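Local coordinates for neurotoxin (Clostridium botulinum, PDB 3N7L), which probably binds gangliosides on the surface of nerve cells, this fragment being the receptor-binding domain with which the botulinum toxin recognises its target, at residues Glu300-Phe305 and Ala369-Leu374; Tyr314-Tyr319 and Val330-Leu335; Leu377-Tyr382 and Glu395-Val400. One frame throughout, in Å; residues are numbered along the deposited sequence.

Interaction 1 of 3, residues Glu300-Phe305 and Ala369-Leu374; sequences ENVLYF and ATTNRL
Glu300 and Arg373 form a salt bridge at the surface of the beta-trefoil, the fold of the C-terminal part of this receptor-binding domain, where the lead-in to strand 302-308 passes the turn that opens strand 373-384. Arg373 NH1 donates to Glu300 OE2 at 2.9 Å. The nitrogen meets the syn side of the carboxylate and the oxygen lies practically in the guanidinium plane, though the N-H is bent to 143°. The two flat groups are nearly coplanar, 27° apart, while the side chains carrying them cross at about a right angle. Arg373 is extended from CG to NE; Glu300 is bent at its second torsion, which swings its acid group towards the arginine. A water adds a second tie, accepting from Arg373 NE at 3.0 Å and donating to Glu300 OE1 and to the backbone O of Thr371, so both carboxylate oxygens are engaged. Phe364 makes a cation-pi contact with the same guanidinium.

The apolar part belongs to Val302, which sets its two branches against the backbone of the turn. CG1 lies 3.7 Å from Ala369 O, and CG2 the same 3.7 Å from Thr370 O. CG2 also meets Thr371 CG2 at 4.0 Å, and that methyl in turn packs against Glu300 O.

Within the turn, Thr370 OG1 is bonded to Ser367 O and also accepts from the backbone N of Asn372, making an ST turn. Asn372 ND2 donates to this hydroxyl as well, with Thr370 OG1 2.9 Å away and tilted 32° from the amide plane.

Interaction 2 of 3, residues Tyr314-Tyr319 and Val330-Leu335; sequences YSLGMY and VPLGAL
Tyr319 turns the edge of its ring into the hollow at Gly333, at one end of an antiparallel beta hairpin of the trefoil. The ring edge points at the glycine, CD2 being 3.4 Å from Gly333 N, while Pro331 CG lies over one face, a CH-pi contact 3.7 Å from the ring centroid. With chi1 at 66°, Tyr319 CG stands between its own N and carbonyl carbon, which folds the ring back over the partner strand. A water then joins Tyr319 OH to Leu332 O.

The second hollow is Gly317, on the same face. Leu335 spreads over it, bringing CD1 to 3.8 Å from Gly317 O and 3.4 Å from Met318 O. Gly317 and Gly333 face each other and exchange two backbone bonds, as do Ser315 and Leu335.

On the reverse face, Leu332 wedges between its neighbours: CD2 touches Leu316 CD1 at 4.0 Å, and CD1 rests on the backbone of Gly317. Farther along, Met318 crosses Val330 at about a right angle, SD 3.5 Å from CG1.

Strand 302-308 pairs with 314-319 and strand 394-402 with 330-335, so the hairpin lies inside the sheet; helix 339-345 touches Ser315 and Met318.

Interaction 3 of 3, residues Leu377-Tyr382 and Glu395-Val400; sequences LSIGSY and EYLIPV
Tyr382, Val400 and Leu397 bury the most surface in this antiparallel hairpin of the beta-trefoil, and all three gather round Gly380; a side chain there would run into the Tyr382 ring. Tyr382 lies back along its own strand, bringing CE1 of its ring close to Gly380. Ile398 comes to the ring edge, near its plane, with CG1 3.8 Å from Tyr382 CD1; the two side chains cross at about a right angle. Beyond the glycine, Val400 CG1 completes this cluster, 4.1 Å from Tyr382 CE1. The valine has chi1 at 63°, and CG1, set between its backbone N and carbonyl carbon, reaches over the partner strand to within 3.8 Å of Ile379 N.

Leu397 works from the opposite face. Its CD1 leans across to 3.6 Å from Gly380 C and meets Ile379 CG1. At the exposed end of the same face, Ser381 OG donates to Glu395 OE2 at 2.6 Å, nearly in line with the carboxylate C-O bond; a bend at chi2 brings the glutamate back to the serine.

Six backbone bonds join the strands, two for each of the pairs Ser378-Val400, Gly380-Ile398 and Tyr382-Tyr396. The first is lopsided: Ser378 N meets Val400 O almost head-on at 2.6 Å, whereas Val400 N approaches Ser378 O from 52° above the carbonyl plane.

Tyr396 OH is held by Asp389 and Lys262, and Ser378 OG by Ser414. Strand 359-366 pairs with strand 373-384, meeting this segment at Leu377, and strand 329-335 flanks 395-400, while strand 265-270 packs on Ile379 and Pro399 through Phe268.

The three contacts belong to one curled antiparallel sheet. Interaction 2 lies within the chain loop closed by interaction 1, their centres about 15 Å apart, and a probable hydrogen bond from Leu316 N to Phe305 O (2.9 Å) couples them. Interactions 2 and 3 are nearer, about 12 Å between centres: Leu332 N probably bonds to Pro399 O at 3.1 Å, and Pro331 CB packs on Ile398 CD1 at 3.6 Å. Interactions 1 and 3 share strand 373-384 but stand about 21 Å apart without direct touch. Glycerol, probably from crystallisation, lies about 6 Å from the Arg373 side chain, and Tyr304 OH also bonds to glycerol; neither establishes a ganglioside site here.

Interaction 1 of 3, residues Glu300-Phe305 and Ala369-Leu374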
loop_
_atom_site.group_PDB
_atom_site.type_symbol
_atom_site.label_atom_id
_atom_site.label_comp_id
_atom_site.label_asym_id
_atom_site.label_seq_id
_atom_site.Cartn_x
_atom_site.Cartn_y
_atom_site.Cartn_z
ATOM N N GLU A 300 17.358 -1.899 8.868
ATOM C CA GLU A 300 18.114 -2.303 10.055
ATOM C C GLU A 300 17.975 -1.511 11.358
ATOM O O GLU A 300 18.827 -1.631 12.237
ATOM C CB GLU A 300 19.596 -2.401 9.690
ATOM C CG GLU A 300 19.917 -3.604 8.826
ATOM C CD GLU A 300 19.734 -4.908 9.576
ATOM O OE1 GLU A 300 20.507 -5.162 10.524
ATOM O OE2 GLU A 300 18.815 -5.676 9.225
ATOM N N ASN A 301 16.923 -0.712 11.502
ATOM C CA ASN A 301 16.736 0.053 12.740
ATOM C C ASN A 301 16.439 -0.869 13.922
ATOM O O ASN A 301 15.804 -1.914 13.760
ATOM C CB ASN A 301 15.563 1.034 12.614
ATOM C CG ASN A 301 15.878 2.241 11.749
ATOM O OD1 ASN A 301 16.928 2.318 11.107
ATOM N ND2 ASN A 301 14.955 3.194 11.727
ATOM N N VAL A 302 16.910 -0.488 15.106
ATOM C CA VAL A 302 16.636 -1.251 16.320
ATOM C C VAL A 302 15.570 -0.421 17.035
ATOM O O VAL A 302 15.735 0.789 17.205
ATOM C CB VAL A 302 17.889 -1.393 17.212
ATOM C CG1 VAL A 302 17.575 -2.290 18.412
ATOM C CG2 VAL A 302 19.037 -2.000 16.403
ATOM N N LEU A 303 14.480 -1.062 17.445
ATOM C CA LEU A 303 13.371 -0.341 18.075
ATOM C C LEU A 303 12.607 -1.171 19.105
ATOM O O LEU A 303 12.928 -2.338 19.343
ATOM C CB LEU A 303 12.405 0.110 16.969
ATOM C CG LEU A 303 12.025 -1.001 15.966
ATOM C CD1 LEU A 303 10.998 -1.940 16.576
ATOM C CD2 LEU A 303 11.471 -0.388 14.675
ATOM N N TYR A 304 11.603 -0.556 19.731
ATOM C CA TYR A 304 10.762 -1.268 20.686
ATOM C C TYR A 304 9.323 -0.762 20.559
ATOM O O TYR A 304 9.057 0.226 19.866
ATOM C CB TYR A 304 11.280 -1.134 22.134
ATOM C CG TYR A 304 11.281 0.259 22.734
ATOM C CD1 TYR A 304 12.321 1.149 22.481
ATOM C CD2 TYR A 304 10.252 0.671 23.591
ATOM C CE1 TYR A 304 12.346 2.419 23.069
ATOM C CE2 TYR A 304 10.264 1.934 24.184
ATOM C CZ TYR A 304 11.314 2.804 23.920
ATOM O OH TYR A 304 11.332 4.057 24.493
ATOM N N PHE A 305 8.394 -1.446 21.212
ATOM C CA PHE A 305 6.989 -1.072 21.120
ATOM C C PHE A 305 6.333 -0.705 22.443
ATOM O O PHE A 305 6.451 -1.424 23.426
ATOM C CB PHE A 305 6.178 -2.210 20.482
ATOM C CG PHE A 305 6.682 -2.637 19.134
ATOM C CD1 PHE A 305 7.567 -3.704 19.015
ATOM C CD2 PHE A 305 6.267 -1.973 17.978
ATOM C CE1 PHE A 305 8.032 -4.112 17.759
ATOM C CE2 PHE A 305 6.723 -2.368 16.727
ATOM C CZ PHE A 305 7.611 -3.445 16.617
ATOM N N ALA A 369 19.778 -4.786 22.363
ATOM C CA ALA A 369 19.570 -3.599 21.539
ATOM C C ALA A 369 20.625 -3.347 20.454
ATOM O O ALA A 369 20.836 -2.205 20.058
ATOM C CB ALA A 369 19.432 -2.365 22.434
ATOM N N THR A 370 21.294 -4.401 19.987
ATOM C CA THR A 370 22.275 -4.260 18.905
ATOM C C THR A 370 21.601 -4.801 17.640
ATOM O O THR A 370 20.430 -5.185 17.674
ATOM C CB THR A 370 23.575 -5.083 19.153
ATOM O OG1 THR A 370 23.255 -6.478 19.258
ATOM C CG2 THR A 370 24.279 -4.617 20.433
ATOM N N THR A 371 22.327 -4.835 16.527
ATOM C CA THR A 371 21.760 -5.357 15.287
ATOM C C THR A 371 21.954 -6.872 15.173
ATOM O O THR A 371 21.647 -7.474 14.140
ATOM C CB THR A 371 22.381 -4.673 14.052
ATOM O OG1 THR A 371 23.801 -4.598 14.213
ATOM C CG2 THR A 371 21.814 -3.272 13.873
ATOM N N ASN A 372 22.458 -7.485 16.241
ATOM C CA ASN A 372 22.671 -8.926 16.265
ATOM C C ASN A 372 21.339 -9.604 16.547
ATOM O O ASN A 372 20.675 -9.303 17.538
ATOM C CB ASN A 372 23.697 -9.293 17.338
ATOM C CG ASN A 372 25.055 -8.672 17.071
ATOM O OD1 ASN A 372 25.660 -8.907 16.023
ATOM N ND2 ASN A 372 25.536 -7.867 18.013
ATOM N N ARG A 373 20.956 -10.524 15.666
ATOM C CA ARG A 373 19.683 -11.222 15.783
ATOM C C ARG A 373 19.720 -12.481 16.632
ATOM O O ARG A 373 20.657 -13.276 16.544
ATOM C CB ARG A 373 19.167 -11.562 14.385
ATOM C CG ARG A 373 19.136 -10.361 13.458
ATOM C CD ARG A 373 18.658 -10.732 12.068
ATOM N NE ARG A 373 18.637 -9.567 11.186
ATOM C CZ ARG A 373 18.173 -9.585 9.940
ATOM N NH1 ARG A 373 18.190 -8.478 9.208
ATOM N NH2 ARG A 373 17.692 -10.709 9.424
ATOM N N LEU A 374 18.681 -12.662 17.444
ATOM C CA LEU A 374 18.560 -13.827 18.317
ATOM C C LEU A 374 17.352 -14.682 17.956
ATOM O O LEU A 374 17.266 -15.839 18.353
ATOM C CB LEU A 374 18.416 -13.393 19.776
ATOM C CG LEU A 374 19.570 -12.616 20.406
ATOM C CD1 LEU A 374 19.244 -12.331 21.865
ATOM C CD2 LEU A 374 20.852 -13.427 20.291
HETATM O O HOH W 1 20.631 -7.365 11.793
#

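Interaction 2 of 3, residues Tyr314-Tyr319 and Val330-Leu335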
loop_
_atom_site.group_PDB
_atom_site.type_symbol
_atom_site.label_atom_id
_atom_site.label_comp_id
_atom_site.label_asym_id
_atom_site.label_seq_id
_atom_site.Cartn_x
_atom_site.Cartn_y
_atom_site.Cartn_z
ATOM N N TYR A 314 2.688 0.158 28.658
ATOM C CA TYR A 314 3.540 -1.006 28.752
ATOM C C TYR A 314 4.416 -1.041 27.511
ATOM O O TYR A 314 4.205 -0.279 26.568
ATOM C CB TYR A 314 2.696 -2.288 28.801
ATOM C CG TYR A 314 1.668 -2.329 29.914
ATOM C CD1 TYR A 314 0.460 -1.636 29.808
ATOM C CD2 TYR A 314 1.918 -3.042 31.086
ATOM C CE1 TYR A 314 -0.480 -1.653 30.849
ATOM C CE2 TYR A 314 0.993 -3.064 32.133
ATOM C CZ TYR A 314 -0.201 -2.368 32.009
ATOM O OH TYR A 314 -1.101 -2.380 33.055
ATOM N N SER A 315 5.417 -1.909 27.529
ATOM C CA SER A 315 6.274 -2.088 26.367
ATOM C C SER A 315 6.178 -3.580 26.082
ATOM O O SER A 315 5.954 -4.374 27.000
ATOM C CB SER A 315 7.722 -1.691 26.668
ATOM O OG SER A 315 8.233 -2.399 27.778
ATOM N N LEU A 316 6.303 -3.967 24.817
ATOM C CA LEU A 316 6.238 -5.380 24.490
ATOM C C LEU A 316 7.559 -6.006 24.916
ATOM O O LEU A 316 8.616 -5.396 24.770
ATOM C CB LEU A 316 5.994 -5.576 22.990
ATOM C CG LEU A 316 4.686 -4.959 22.479
ATOM C CD1 LEU A 316 4.403 -5.458 21.067
ATOM C CD2 LEU A 316 3.531 -5.326 23.415
ATOM N N GLY A 317 7.488 -7.208 25.474
ATOM C CA GLY A 317 8.692 -7.887 25.920
ATOM C C GLY A 317 8.418 -9.344 26.243
ATOM O O GLY A 317 7.275 -9.735 26.493
ATOM N N MET A 318 9.471 -10.153 26.231
ATOM C CA MET A 318 9.342 -11.573 26.529
ATOM C C MET A 318 9.009 -11.775 27.997
ATOM O O MET A 318 9.363 -10.955 28.835
ATOM C CB MET A 318 10.651 -12.306 26.211
ATOM C CG MET A 318 11.027 -12.313 24.735
ATOM S SD MET A 318 12.617 -13.142 24.435
ATOM C CE MET A 318 13.748 -11.846 24.929
ATOM N N TYR A 319 8.318 -12.866 28.301
ATOM C CA TYR A 319 7.978 -13.196 29.678
ATOM C C TYR A 319 7.945 -14.713 29.790
ATOM O O TYR A 319 7.899 -15.404 28.774
ATOM C CB TYR A 319 6.621 -12.589 30.077
ATOM C CG TYR A 319 5.425 -13.151 29.344
ATOM C CD1 TYR A 319 4.718 -14.235 29.856
ATOM C CD2 TYR A 319 5.000 -12.598 28.137
ATOM C CE1 TYR A 319 3.613 -14.756 29.183
ATOM C CE2 TYR A 319 3.897 -13.111 27.457
ATOM C CZ TYR A 319 3.214 -14.188 27.985
ATOM O OH TYR A 319 2.141 -14.714 27.310
ATOM N N VAL A 330 9.357 -18.398 22.989
ATOM C CA VAL A 330 9.172 -17.526 24.138
ATOM C C VAL A 330 8.052 -16.548 23.782
ATOM O O VAL A 330 8.109 -15.859 22.759
ATOM C CB VAL A 330 10.491 -16.777 24.495
ATOM C CG1 VAL A 330 11.021 -16.035 23.274
ATOM C CG2 VAL A 330 10.249 -15.814 25.653
ATOM N N PRO A 331 7.003 -16.488 24.614
ATOM C CA PRO A 331 5.903 -15.573 24.311
ATOM C C PRO A 331 6.271 -14.112 24.488
ATOM O O PRO A 331 7.150 -13.771 25.277
ATOM C CB PRO A 331 4.827 -16.000 25.296
ATOM C CG PRO A 331 5.646 -16.318 26.515
ATOM C CD PRO A 331 6.812 -17.117 25.933
ATOM N N LEU A 332 5.575 -13.258 23.749
ATOM C CA LEU A 332 5.772 -11.825 23.822
ATOM C C LEU A 332 4.559 -11.246 24.554
ATOM O O LEU A 332 3.417 -11.548 24.200
ATOM C CB LEU A 332 5.854 -11.228 22.419
ATOM C CG LEU A 332 6.230 -9.748 22.421
ATOM C CD1 LEU A 332 7.688 -9.618 22.862
ATOM C CD2 LEU A 332 6.029 -9.155 21.034
ATOM N N GLY A 333 4.809 -10.424 25.570
ATOM C CA GLY A 333 3.717 -9.836 26.331
ATOM C C GLY A 333 3.824 -8.334 26.499
ATOM O O GLY A 333 4.628 -7.688 25.837
ATOM N N ALA A 334 2.998 -7.774 27.379
ATOM C CA ALA A 334 2.998 -6.334 27.631
ATOM C C ALA A 334 3.486 -6.111 29.059
ATOM O O ALA A 334 2.801 -6.457 30.021
ATOM C CB ALA A 334 1.591 -5.766 27.447
ATOM N N LEU A 335 4.667 -5.520 29.192
ATOM C CA LEU A 335 5.266 -5.316 30.505
ATOM C C LEU A 335 5.575 -3.869 30.857
ATOM O O LEU A 335 6.014 -3.093 30.009
ATOM C CB LEU A 335 6.558 -6.130 30.589
ATOM C CG LEU A 335 6.463 -7.565 30.068
ATOM C CD1 LEU A 335 7.857 -8.149 29.887
ATOM C CD2 LEU A 335 5.633 -8.391 31.028
HETATM O O HOH W 2 1.519 -13.422 24.911
#

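Interaction 3 of 3, residues Leu377-Tyr382 and Glu395-Val400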
loop_
_atom_site.group_PDB
_atom_site.type_symbol
_atom_site.label_atom_id
_atom_site.label_comp_id
_atom_site.label_asym_id
_atom_site.label_seq_id
_atom_site.Cartn_x
_atom_site.Cartn_y
_atom_site.Cartn_z
ATOM N N LEU A 377 10.013 -12.926 15.197
ATOM C CA LEU A 377 8.685 -12.808 15.792
ATOM C C LEU A 377 7.626 -13.465 14.921
ATOM O O LEU A 377 7.488 -13.139 13.745
ATOM C CB LEU A 377 8.310 -11.331 16.005
ATOM C CG LEU A 377 6.933 -11.087 16.652
ATOM C CD1 LEU A 377 6.921 -11.661 18.066
ATOM C CD2 LEU A 377 6.631 -9.597 16.701
ATOM N N SER A 378 6.879 -14.392 15.504
ATOM C CA SER A 378 5.822 -15.066 14.780
ATOM C C SER A 378 4.545 -15.022 15.622
ATOM O O SER A 378 4.419 -14.203 16.534
ATOM C CB SER A 378 6.222 -16.511 14.476
ATOM O OG SER A 378 5.323 -17.102 13.554
ATOM N N ILE A 379 3.611 -15.915 15.326
ATOM C CA ILE A 379 2.339 -15.953 16.032
ATOM C C ILE A 379 1.857 -17.396 16.073
ATOM O O ILE A 379 2.210 -18.195 15.213
ATOM C CB ILE A 379 1.309 -15.063 15.288
ATOM C CG1 ILE A 379 0.029 -14.901 16.101
ATOM C CG2 ILE A 379 0.988 -15.676 13.928
ATOM C CD1 ILE A 379 -0.904 -13.836 15.510
ATOM N N GLY A 380 1.058 -17.737 17.075
ATOM C CA GLY A 380 0.561 -19.098 17.162
ATOM C C GLY A 380 -0.332 -19.299 18.364
ATOM O O GLY A 380 -0.361 -18.475 19.280
ATOM N N SER A 381 -1.071 -20.401 18.368
ATOM C CA SER A 381 -1.955 -20.683 19.479
ATOM C C SER A 381 -1.311 -21.697 20.416
ATOM O O SER A 381 -0.850 -22.752 19.984
ATOM C CB SER A 381 -3.295 -21.207 18.962
ATOM O OG SER A 381 -4.206 -21.397 20.032
ATOM N N TYR A 382 -1.266 -21.360 21.700
ATOM C CA TYR A 382 -0.690 -22.241 22.696
ATOM C C TYR A 382 -1.596 -22.345 23.912
ATOM O O TYR A 382 -2.301 -21.393 24.271
ATOM C CB TYR A 382 0.694 -21.746 23.102
ATOM C CG TYR A 382 1.629 -21.660 21.926
ATOM C CD1 TYR A 382 1.715 -20.494 21.160
ATOM C CD2 TYR A 382 2.384 -22.768 21.534
ATOM C CE1 TYR A 382 2.523 -20.431 20.036
ATOM C CE2 TYR A 382 3.196 -22.718 20.402
ATOM C CZ TYR A 382 3.259 -21.546 19.660
ATOM O OH TYR A 382 4.045 -21.496 18.532
ATOM N N GLU A 395 -6.332 -22.167 25.342
ATOM C CA GLU A 395 -5.651 -21.868 24.089
ATOM C C GLU A 395 -5.669 -20.357 23.887
ATOM O O GLU A 395 -6.716 -19.723 23.988
ATOM C CB GLU A 395 -6.362 -22.554 22.912
ATOM C CG GLU A 395 -6.119 -24.068 22.819
ATOM C CD GLU A 395 -4.763 -24.424 22.206
ATOM O OE1 GLU A 395 -4.292 -25.564 22.414
ATOM O OE2 GLU A 395 -4.171 -23.574 21.503
ATOM N N TYR A 396 -4.501 -19.786 23.623
ATOM C CA TYR A 396 -4.373 -18.358 23.379
ATOM C C TYR A 396 -3.570 -18.157 22.108
ATOM O O TYR A 396 -2.518 -18.783 21.925
ATOM C CB TYR A 396 -3.638 -17.655 24.536
ATOM C CG TYR A 396 -4.434 -17.564 25.821
ATOM C CD1 TYR A 396 -5.575 -16.764 25.901
ATOM C CD2 TYR A 396 -4.072 -18.308 26.939
ATOM C CE1 TYR A 396 -6.342 -16.715 27.069
ATOM C CE2 TYR A 396 -4.830 -18.267 28.109
ATOM C CZ TYR A 396 -5.963 -17.470 28.165
ATOM O OH TYR A 396 -6.727 -17.439 29.312
ATOM N N LEU A 397 -4.072 -17.297 21.229
ATOM C CA LEU A 397 -3.370 -16.976 19.995
ATOM C C LEU A 397 -2.472 -15.839 20.463
ATOM O O LEU A 397 -2.959 -14.784 20.886
ATOM C CB LEU A 397 -4.348 -16.490 18.927
ATOM C CG LEU A 397 -3.760 -16.086 17.572
ATOM C CD1 LEU A 397 -2.969 -17.255 16.966
ATOM C CD2 LEU A 397 -4.889 -15.659 16.646
ATOM N N ILE A 398 -1.163 -16.058 20.399
ATOM C CA ILE A 398 -0.227 -15.068 20.898
ATOM C C ILE A 398 0.968 -14.779 20.007
ATOM O O ILE A 398 1.327 -15.578 19.143
ATOM C CB ILE A 398 0.381 -15.528 22.236
ATOM C CG1 ILE A 398 1.171 -16.828 22.008
ATOM C CG2 ILE A 398 -0.716 -15.757 23.277
ATOM C CD1 ILE A 398 2.178 -17.144 23.097
ATOM N N PRO A 399 1.593 -13.612 20.210
ATOM C CA PRO A 399 2.773 -13.254 19.427
ATOM C C PRO A 399 3.845 -14.091 20.139
ATOM O O PRO A 399 3.862 -14.152 21.370
ATOM C CB PRO A 399 2.910 -11.751 19.676
ATOM C CG PRO A 399 2.370 -11.590 21.052
ATOM C CD PRO A 399 1.176 -12.504 21.089
ATOM N N VAL A 400 4.709 -14.749 19.378
ATOM C CA VAL A 400 5.725 -15.617 19.957
ATOM C C VAL A 400 7.040 -15.502 19.194
ATOM O O VAL A 400 7.052 -15.297 17.984
ATOM C CB VAL A 400 5.237 -17.099 19.925
ATOM C CG1 VAL A 400 5.055 -17.551 18.483
ATOM C CG2 VAL A 400 6.211 -18.007 20.653
#